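Local coordinates for riboflavin kinase, putative (Trypanosoma brucei, PDB 3BNW), which probably catalyses the ATP-dependent phosphorylation of riboflavin to FMN, at residues A40-D45 and V116-L121; Q53-L58 and P173-L178. All coordinates share one frame; numbering follows the deposited sequence.

Interaction 1. Residues A40-D45 and V116-L121; sequences ANIGLD and VKIIVL
No hydrogen bond joins I42 to V116 or I118, and none links the two segments at all, which therefore meet through side chains alone; the backbone of I42 pairs instead with V99 and that of V116 with G22. Their nearest CA atoms, I42 and V116, are 7.5 Å apart, a separation bridged by apolar side chains, with 125 Å² buried over both sides. The side chain of I42 crosses that of V116 at about a right angle. Its extended chain (chi2 -177°) runs past a single methyl, V116 CG1, which lies 3.6 Å from I42 CG1 and equally close to I42 CD1. V116 offers this methyl because its chi1 of 58° sets CG1 between the backbone N and the carbonyl carbon. Beyond V116, I42 CD1 reaches tip to tip toward I118 CD1, at 4.1 Å. I42 directly follows the PTAN motif of flavokinases, whose asparagine in relatives lies at the nucleotide and metal site. All three touching residues are buried, as suits the core of the family's antiparallel barrel. Strand 98-103 packs alongside, with V99 and P101 against I42 and F103 against V116, while strand 18-25 pairs with both strands 41-42 and 115-126.

Interaction 2. Residues Q53-L58 and P173-L178; sequences QPYKNL and PYFEDL
Y55 CE1 approaches the edge of the F175 ring, and the tyrosine extends past F175 to a water shared with D177. From CB, a chi1 of -53° turns CG anti to the carbonyl carbon and beside the backbone N, sending the ring toward strand 174-177. One face of that ring carries P54 CB, 4.2 Å above the plane and displaced toward the rim. Farther along, Y55 CE1 comes 4.4 Å from F175 CZ, near the plane of the phenylalanine ring, a distance that makes the contact loose. At the tip, Y55 OH stands 4.0 Å from D177 OD1, and a water bridges them. It donates one proton to Y55 OH at 2.8 Å and the other to D177 OD1 at 2.9 Å. The tyrosine ring and the carboxylate are turned 58° against each other. Y55 OH in turn donates to the backbone O of Q16. F15 meets the Y55 ring edge-to-face, and F18 of strand 18-25 both meets the Y55 ring, with planes about 50° apart, and stacks on F175, linking the two rings in an aromatic cluster. Only 74 Å² is buried directly. The hydroxyl, used as both donor and acceptor, is thus fixed at the end of a buried ring, and the water, giving both protons, probably helps offset the negative charge of the exposed D177 without a direct bond from tyrosine.

The centres of interactions 1 and 2 lie 9 Å apart, and their segments alternate along the chain: 40-45, 53-58, 116-121, then 173-178. Helix 46-52 connects the first two. Strand 18-25 is the shared element, pairing antiparallel with strands 41-42, 115-126 and 174-177. The contacts also touch directly, for example where D45 CG is 3.4 Å from P173 CG and where I119 CG2 is 3.4 Å from L178 CD2. Interaction 1 is buried nearer the centre of the chain, packing strand 41-42 against strand 115-126, whereas interaction 2 is only partly buried and joins the loop after helix 46-52 to strand 174-177 at the edge of the same sheet.

Interaction 1. Residues A40-D45 and V116-L121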
loop_
_atom_site.group_PDB
_atom_site.type_symbol
_atom_site.label_atom_id
_atom_site.label_comp_id
_atom_site.label_asym_id
_atom_site.label_seq_id
_atom_site.Cartn_x
_atom_site.Cartn_y
_atom_site.Cartn_z
ATOM N N ALA A 40 -1.498 2.662 11.039
ATOM C CA ALA A 40 -0.184 2.135 10.665
ATOM C C ALA A 40 0.313 2.850 9.413
ATOM O O ALA A 40 -0.449 3.049 8.460
ATOM C CB ALA A 40 -0.254 0.639 10.424
ATOM N N ASN A 41 1.587 3.242 9.429
ATOM C CA ASN A 41 2.205 3.951 8.311
ATOM C C ASN A 41 3.500 3.289 7.882
ATOM O O ASN A 41 4.087 2.507 8.626
ATOM C CB ASN A 41 2.515 5.399 8.696
ATOM C CG ASN A 41 1.344 6.099 9.343
ATOM O OD1 ASN A 41 0.406 6.527 8.669
ATOM N ND2 ASN A 41 1.398 6.233 10.663
ATOM N N ILE A 42 3.945 3.616 6.674
ATOM C CA ILE A 42 5.281 3.248 6.221
ATOM C C ILE A 42 6.204 4.431 6.499
ATOM O O ILE A 42 5.905 5.558 6.102
ATOM C CB ILE A 42 5.307 2.899 4.725
ATOM C CG1 ILE A 42 4.333 1.755 4.441
ATOM C CG2 ILE A 42 6.711 2.507 4.297
ATOM C CD1 ILE A 42 4.346 1.290 3.004
ATOM N N GLY A 43 7.306 4.171 7.198
ATOM C CA GLY A 43 8.270 5.212 7.544
ATOM C C GLY A 43 8.978 5.755 6.318
ATOM O O GLY A 43 9.640 5.008 5.598
ATOM N N LEU A 44 8.826 7.057 6.079
ATOM C CA LEU A 44 9.435 7.717 4.933
ATOM C C LEU A 44 10.587 8.614 5.376
ATOM O O LEU A 44 10.797 8.827 6.570
ATOM C CB LEU A 44 8.392 8.555 4.188
ATOM C CG LEU A 44 7.056 7.879 3.858
ATOM C CD1 LEU A 44 6.121 8.851 3.138
ATOM C CD2 LEU A 44 7.271 6.614 3.035
ATOM N N ASP A 45 11.334 9.120 4.399
ATOM C CA ASP A 45 12.330 10.169 4.621
ATOM C C ASP A 45 12.133 11.259 3.567
ATOM O O ASP A 45 11.256 11.135 2.712
ATOM C CB ASP A 45 13.757 9.596 4.601
ATOM C CG ASP A 45 14.133 8.956 3.266
ATOM O OD1 ASP A 45 13.416 9.139 2.258
ATOM O OD2 ASP A 45 15.171 8.265 3.231
ATOM N N VAL A 116 7.838 -3.595 5.272
ATOM C CA VAL A 116 6.792 -3.813 4.292
ATOM C C VAL A 116 7.323 -3.400 2.928
ATOM O O VAL A 116 7.990 -2.374 2.790
ATOM C CB VAL A 116 5.491 -3.039 4.634
ATOM C CG1 VAL A 116 5.757 -1.550 4.752
ATOM C CG2 VAL A 116 4.431 -3.302 3.580
ATOM N N LYS A 117 7.039 -4.222 1.927
ATOM C CA LYS A 117 7.407 -3.931 0.562
ATOM C C LYS A 117 6.125 -3.905 -0.240
ATOM O O LYS A 117 5.316 -4.816 -0.114
ATOM C CB LYS A 117 8.347 -5.018 0.031
ATOM C CG LYS A 117 9.648 -5.153 0.808
ATOM C CD LYS A 117 10.453 -6.357 0.343
ATOM C CE LYS A 117 11.500 -6.774 1.379
ATOM N NZ LYS A 117 12.234 -8.005 0.975
ATOM N N ILE A 118 5.921 -2.861 -1.038
ATOM C CA ILE A 118 4.727 -2.786 -1.881
ATOM C C ILE A 118 5.065 -2.393 -3.315
ATOM O O ILE A 118 5.988 -1.615 -3.554
ATOM C CB ILE A 118 3.637 -1.825 -1.301
ATOM C CG1 ILE A 118 4.181 -0.409 -1.106
ATOM C CG2 ILE A 118 3.098 -2.356 0.028
ATOM C CD1 ILE A 118 3.096 0.640 -0.897
ATOM N N ILE A 119 4.331 -2.978 -4.260
ATOM C CA ILE A 119 4.312 -2.524 -5.645
ATOM C C ILE A 119 2.934 -1.881 -5.887
ATOM O O ILE A 119 1.909 -2.552 -5.766
ATOM C CB ILE A 119 4.567 -3.691 -6.628
ATOM C CG1 ILE A 119 5.987 -4.240 -6.428
ATOM C CG2 ILE A 119 4.382 -3.235 -8.078
ATOM C CD1 ILE A 119 6.389 -5.366 -7.372
ATOM N N VAL A 120 2.919 -0.581 -6.185
ATOM C CA VAL A 120 1.674 0.155 -6.428
ATOM C C VAL A 120 1.376 0.156 -7.919
ATOM O O VAL A 120 2.124 0.732 -8.690
ATOM C CB VAL A 120 1.751 1.622 -5.921
ATOM C CG1 VAL A 120 0.554 2.412 -6.396
ATOM C CG2 VAL A 120 1.833 1.671 -4.414
ATOM N N LEU A 121 0.278 -0.481 -8.315
ATOM C CA LEU A 121 -0.020 -0.710 -9.727
ATOM C C LEU A 121 -1.108 0.204 -10.280
ATOM O O LEU A 121 -1.239 0.332 -11.496
ATOM C CB LEU A 121 -0.406 -2.173 -9.947
ATOM C CG LEU A 121 0.737 -3.172 -9.709
ATOM C CD1 LEU A 121 0.207 -4.587 -9.556
ATOM C CD2 LEU A 121 1.759 -3.091 -10.829
#

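Interaction 2. Residues Q53-L58 and P173-L178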
loop_
_atom_site.group_PDB
_atom_site.type_symbol
_atom_site.label_atom_id
_atom_site.label_comp_id
_atom_site.label_asym_id
_atom_site.label_seq_id
_atom_site.Cartn_x
_atom_site.Cartn_y
_atom_site.Cartn_z
ATOM N N GLN A 53 5.250 12.412 -4.247
ATOM C CA GLN A 53 4.444 13.611 -4.490
ATOM C C GLN A 53 3.400 13.462 -5.605
ATOM O O GLN A 53 2.264 13.890 -5.432
ATOM C CB GLN A 53 5.341 14.831 -4.753
ATOM C CG GLN A 53 6.059 15.367 -3.510
ATOM C CD GLN A 53 5.105 15.833 -2.407
ATOM O OE1 GLN A 53 5.219 15.412 -1.253
ATOM N NE2 GLN A 53 4.158 16.697 -2.763
ATOM N N PRO A 54 3.759 12.828 -6.739
ATOM C CA PRO A 54 2.759 12.667 -7.803
ATOM C C PRO A 54 1.580 11.750 -7.455
ATOM O O PRO A 54 0.662 11.617 -8.263
ATOM C CB PRO A 54 3.565 12.052 -8.961
ATOM C CG PRO A 54 4.995 12.222 -8.599
ATOM C CD PRO A 54 5.054 12.234 -7.120
ATOM N N TYR A 55 1.612 11.122 -6.283
ATOM C CA TYR A 55 0.597 10.154 -5.880
ATOM C C TYR A 55 -0.233 10.621 -4.679
ATOM O O TYR A 55 -1.064 9.868 -4.176
ATOM C CB TYR A 55 1.273 8.819 -5.555
ATOM C CG TYR A 55 2.157 8.320 -6.671
ATOM C CD1 TYR A 55 3.534 8.498 -6.625
ATOM C CD2 TYR A 55 1.614 7.700 -7.789
ATOM C CE1 TYR A 55 4.355 8.056 -7.654
ATOM C CE2 TYR A 55 2.421 7.257 -8.824
ATOM C CZ TYR A 55 3.792 7.434 -8.748
ATOM O OH TYR A 55 4.602 6.992 -9.764
ATOM N N LYS A 56 -0.023 11.860 -4.234
ATOM C CA LYS A 56 -0.722 12.378 -3.058
ATOM C C LYS A 56 -2.182 12.673 -3.366
ATOM O O LYS A 56 -2.516 13.046 -4.490
ATOM C CB LYS A 56 -0.033 13.637 -2.512
ATOM C CG LYS A 56 -0.218 14.913 -3.338
ATOM C CD LYS A 56 0.747 15.985 -2.851
ATOM C CE LYS A 56 0.500 17.325 -3.512
ATOM N NZ LYS A 56 1.450 18.376 -3.018
ATOM N N ASN A 57 -3.027 12.510 -2.346
ATOM C CA ASN A 57 -4.478 12.717 -2.434
ATOM C C ASN A 57 -5.180 11.539 -3.107
ATOM O O ASN A 57 -6.246 11.702 -3.687
ATOM C CB ASN A 57 -4.817 14.046 -3.142
ATOM C CG ASN A 57 -6.211 14.571 -2.801
ATOM O OD1 ASN A 57 -6.934 15.041 -3.676
ATOM N ND2 ASN A 57 -6.585 14.501 -1.528
ATOM N N LEU A 58 -4.589 10.348 -3.001
ATOM C CA LEU A 58 -5.102 9.156 -3.685
ATOM C C LEU A 58 -5.180 7.930 -2.795
ATOM O O LEU A 58 -4.389 7.772 -1.863
ATOM C CB LEU A 58 -4.200 8.788 -4.865
ATOM C CG LEU A 58 -3.974 9.823 -5.954
ATOM C CD1 LEU A 58 -2.941 9.274 -6.949
ATOM C CD2 LEU A 58 -5.283 10.195 -6.649
ATOM N N PRO A 173 14.082 4.042 4.036
ATOM C CA PRO A 173 13.167 3.579 2.993
ATOM C C PRO A 173 13.819 3.538 1.600
ATOM O O PRO A 173 14.942 4.024 1.414
ATOM C CB PRO A 173 12.041 4.620 3.030
ATOM C CG PRO A 173 12.687 5.848 3.531
ATOM C CD PRO A 173 13.723 5.389 4.515
ATOM N N TYR A 174 13.112 2.946 0.642
ATOM C CA TYR A 174 13.566 2.895 -0.743
ATOM C C TYR A 174 12.381 2.979 -1.712
ATOM O O TYR A 174 11.363 2.319 -1.510
ATOM C CB TYR A 174 14.364 1.610 -1.001
ATOM C CG TYR A 174 14.891 1.533 -2.410
ATOM C CD1 TYR A 174 14.259 0.751 -3.372
ATOM C CD2 TYR A 174 16.000 2.278 -2.792
ATOM C CE1 TYR A 174 14.731 0.700 -4.674
ATOM C CE2 TYR A 174 16.479 2.233 -4.087
ATOM C CZ TYR A 174 15.842 1.446 -5.023
ATOM O OH TYR A 174 16.328 1.410 -6.310
ATOM N N PHE A 175 12.536 3.786 -2.761
ATOM C CA PHE A 175 11.519 3.960 -3.796
ATOM C C PHE A 175 12.121 3.635 -5.162
ATOM O O PHE A 175 13.273 3.983 -5.419
ATOM C CB PHE A 175 11.008 5.410 -3.772
ATOM C CG PHE A 175 10.087 5.769 -4.919
ATOM C CD1 PHE A 175 10.600 6.110 -6.167
ATOM C CD2 PHE A 175 8.712 5.793 -4.743
ATOM C CE1 PHE A 175 9.761 6.442 -7.220
ATOM C CE2 PHE A 175 7.866 6.134 -5.801
ATOM C CZ PHE A 175 8.397 6.455 -7.039
ATOM N N GLU A 176 11.342 2.988 -6.034
ATOM C CA GLU A 176 11.769 2.723 -7.420
ATOM C C GLU A 176 10.615 2.654 -8.435
ATOM O O GLU A 176 9.615 1.990 -8.197
ATOM C CB GLU A 176 12.578 1.421 -7.488
ATOM C CG GLU A 176 12.906 0.995 -8.920
ATOM C CD GLU A 176 13.949 -0.097 -9.022
ATOM O OE1 GLU A 176 14.632 -0.391 -8.022
ATOM O OE2 GLU A 176 14.084 -0.664 -10.123
ATOM N N ASP A 177 10.786 3.310 -9.581
ATOM C CA ASP A 177 9.806 3.256 -10.677
ATOM C C ASP A 177 9.859 1.939 -11.463
ATOM O O ASP A 177 10.928 1.354 -11.634
ATOM C CB ASP A 177 10.031 4.414 -11.661
ATOM C CG ASP A 177 9.369 5.708 -11.221
ATOM O OD1 ASP A 177 8.233 5.653 -10.709
ATOM O OD2 ASP A 177 9.972 6.788 -11.411
ATOM N N LEU A 178 8.699 1.506 -11.962
ATOM C CA LEU A 178 8.580 0.294 -12.782
ATOM C C LEU A 178 8.288 0.641 -14.249
ATOM O O LEU A 178 7.474 1.526 -14.526
ATOM C CB LEU A 178 7.470 -0.610 -12.233
ATOM C CG LEU A 178 7.860 -1.623 -11.143
ATOM C CD1 LEU A 178 8.768 -1.002 -10.090
ATOM C CD2 LEU A 178 6.616 -2.223 -10.494
HETATM O O HOH W 1 7.086 8.256 -10.122
#